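PDB 3UH8: ORF48 from Lactococcus phage TP901-1, which is a structural protein of the phage baseplate, the 1.8 MDa assembly used in host adhesion, and probably helps to build that assembly. Local coordinates for residues G47-F52 and G106-Q111. Residues are numbered along the deposited sequence; the frame is centred on the assembly and turned at random.
Sequences GLQPFF and GRWIEQ
Trp108 packs on Phe51 and Gln49 at one end of the immunoglobulin-like beta fold of this BppU-type N-terminal domain. Strands 49-54 and 108-110 both pair antiparallel with strand 92-103, so the contact reaches across that strand through side chains. Phe51 and Trp108 form a T-shaped pair. The edge of the phenyl ring points at the face of the indole five-membered ring, with centroids 5.1 Å apart and planes at 66°. The nearest atoms are Phe51 CZ and Trp108 CD2, 3.9 Å apart. With Phe51 CG anti to its carbonyl carbon (chi1 -80°), the CE2-CZ edge of the ring reaches the indole. Arg101 makes a cation-pi contact with the same phenyl ring. The six-membered part of the indole rests against the aliphatic start of Gln49, where CB is 3.5 Å from Trp108 CZ3. The Gln49 chain then bends at chi2 (68°) and its amide leaves the indole, so that NE2 bonds to Val69 O. At the other end of the contact, both methyls of Leu48, CD1 and CD2, lie 3.8 Å from Gln111 CB. The two side chains cross at about a right angle. Shape and ring contact thus join the segments, while the Gln49 amide serves strand 65-73 instead.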
loop_
_atom_site.group_PDB
_atom_site.type_symbol
_atom_site.label_atom_id
_atom_site.label_comp_id
_atom_site.label_asym_id
_atom_site.label_seq_id
_atom_site.Cartn_x
_atom_site.Cartn_y
_atom_site.Cartn_z
ATOM N N GLY A 47 -9.893 1.943 13.976
ATOM C CA GLY A 47 -11.236 2.210 13.486
ATOM C C GLY A 47 -11.274 2.545 12.008
ATOM O O GLY A 47 -12.340 2.866 11.479
ATOM N N LEU A 48 -10.108 2.480 11.330
ATOM C CA LEU A 48 -9.982 2.754 9.899
ATOM C C LEU A 48 -9.485 1.532 9.142
ATOM O O LEU A 48 -8.673 0.758 9.659
ATOM C CB LEU A 48 -9.081 3.972 9.608
ATOM C CG LEU A 48 -9.507 5.337 10.176
ATOM C CD1 LEU A 48 -8.442 6.378 9.930
ATOM C CD2 LEU A 48 -10.818 5.811 9.579
ATOM N N GLN A 49 -9.980 1.370 7.909
ATOM C CA GLN A 49 -9.654 0.271 7.009
ATOM C C GLN A 49 -8.682 0.741 5.916
ATOM O O GLN A 49 -9.002 1.686 5.190
ATOM C CB GLN A 49 -10.953 -0.301 6.408
ATOM C CG GLN A 49 -10.795 -1.296 5.257
ATOM C CD GLN A 49 -10.188 -2.608 5.669
ATOM O OE1 GLN A 49 -10.463 -3.138 6.751
ATOM N NE2 GLN A 49 -9.355 -3.162 4.803
ATOM N N PRO A 50 -7.492 0.107 5.783
ATOM C CA PRO A 50 -6.559 0.529 4.725
ATOM C C PRO A 50 -6.946 0.003 3.347
ATOM O O PRO A 50 -7.452 -1.112 3.219
ATOM C CB PRO A 50 -5.206 -0.017 5.186
ATOM C CG PRO A 50 -5.512 -1.086 6.167
ATOM C CD PRO A 50 -6.955 -1.027 6.562
ATOM N N PHE A 51 -6.710 0.822 2.318
ATOM C CA PHE A 51 -7.013 0.487 0.931
ATOM C C PHE A 51 -5.805 0.694 0.038
ATOM O O PHE A 51 -5.135 1.724 0.133
ATOM C CB PHE A 51 -8.200 1.318 0.419
ATOM C CG PHE A 51 -9.553 0.796 0.836
ATOM C CD1 PHE A 51 -10.263 -0.069 0.014
ATOM C CD2 PHE A 51 -10.117 1.167 2.048
ATOM C CE1 PHE A 51 -11.516 -0.554 0.401
ATOM C CE2 PHE A 51 -11.376 0.693 2.426
ATOM C CZ PHE A 51 -12.061 -0.174 1.606
ATOM N N PHE A 52 -5.526 -0.287 -0.828
ATOM C CA PHE A 52 -4.432 -0.206 -1.787
ATOM C C PHE A 52 -4.973 0.483 -3.034
ATOM O O PHE A 52 -5.843 -0.067 -3.714
ATOM C CB PHE A 52 -3.863 -1.603 -2.108
ATOM C CG PHE A 52 -2.855 -1.626 -3.235
ATOM C CD1 PHE A 52 -1.531 -1.261 -3.014
ATOM C CD2 PHE A 52 -3.229 -2.003 -4.519
ATOM C CE1 PHE A 52 -0.602 -1.278 -4.056
ATOM C CE2 PHE A 52 -2.295 -2.029 -5.558
ATOM C CZ PHE A 52 -0.989 -1.665 -5.322
ATOM N N GLY A 106 -23.406 3.867 4.205
ATOM C CA GLY A 106 -23.294 2.650 3.407
ATOM C C GLY A 106 -22.165 2.665 2.394
ATOM O O GLY A 106 -22.126 1.842 1.480
ATOM N N ARG A 107 -21.234 3.627 2.551
ATOM C CA ARG A 107 -20.083 3.808 1.673
ATOM C C ARG A 107 -18.837 4.218 2.467
ATOM O O ARG A 107 -18.943 4.929 3.470
ATOM C CB ARG A 107 -20.402 4.873 0.616
ATOM N N TRP A 108 -17.659 3.795 1.984
ATOM C CA TRP A 108 -16.366 4.091 2.599
ATOM C C TRP A 108 -15.988 5.554 2.401
ATOM O O TRP A 108 -16.218 6.107 1.323
ATOM C CB TRP A 108 -15.281 3.161 2.043
ATOM C CG TRP A 108 -15.445 1.736 2.472
ATOM C CD1 TRP A 108 -16.042 0.729 1.768
ATOM C CD2 TRP A 108 -15.052 1.168 3.727
ATOM N NE1 TRP A 108 -16.034 -0.433 2.505
ATOM C CE2 TRP A 108 -15.430 -0.195 3.712
ATOM C CE3 TRP A 108 -14.427 1.683 4.877
ATOM C CZ2 TRP A 108 -15.197 -1.049 4.796
ATOM C CZ3 TRP A 108 -14.204 0.837 5.952
ATOM C CH2 TRP A 108 -14.577 -0.514 5.902
ATOM N N ILE A 109 -15.440 6.183 3.453
ATOM C CA ILE A 109 -15.022 7.586 3.439
ATOM C C ILE A 109 -13.608 7.736 3.981
ATOM O O ILE A 109 -13.352 7.373 5.129
ATOM C CB ILE A 109 -16.038 8.490 4.172
ATOM N N GLU A 110 -12.691 8.265 3.150
ATOM C CA GLU A 110 -11.288 8.463 3.506
ATOM C C GLU A 110 -11.090 9.534 4.573
ATOM O O GLU A 110 -11.479 10.687 4.377
ATOM C CB GLU A 110 -10.432 8.769 2.266
ATOM C CG GLU A 110 -8.958 8.929 2.595
ATOM C CD GLU A 110 -8.167 9.730 1.588
ATOM O OE1 GLU A 110 -8.209 10.979 1.660
ATOM O OE2 GLU A 110 -7.490 9.109 0.737
ATOM N N GLN A 111 -10.452 9.144 5.686
ATOM C CA GLN A 111 -10.125 10.036 6.795
ATOM C C GLN A 111 -8.757 10.672 6.573
ATOM O O GLN A 111 -8.552 11.824 6.955
ATOM C CB GLN A 111 -10.198 9.280 8.131
ATOM C CG GLN A 111 -11.422 9.616 9.003
ATOM C CD GLN A 111 -12.719 9.889 8.260
ATOM O OE1 GLN A 111 -13.281 10.987 8.338
ATOM N NE2 GLN A 111 -13.230 8.905 7.527
#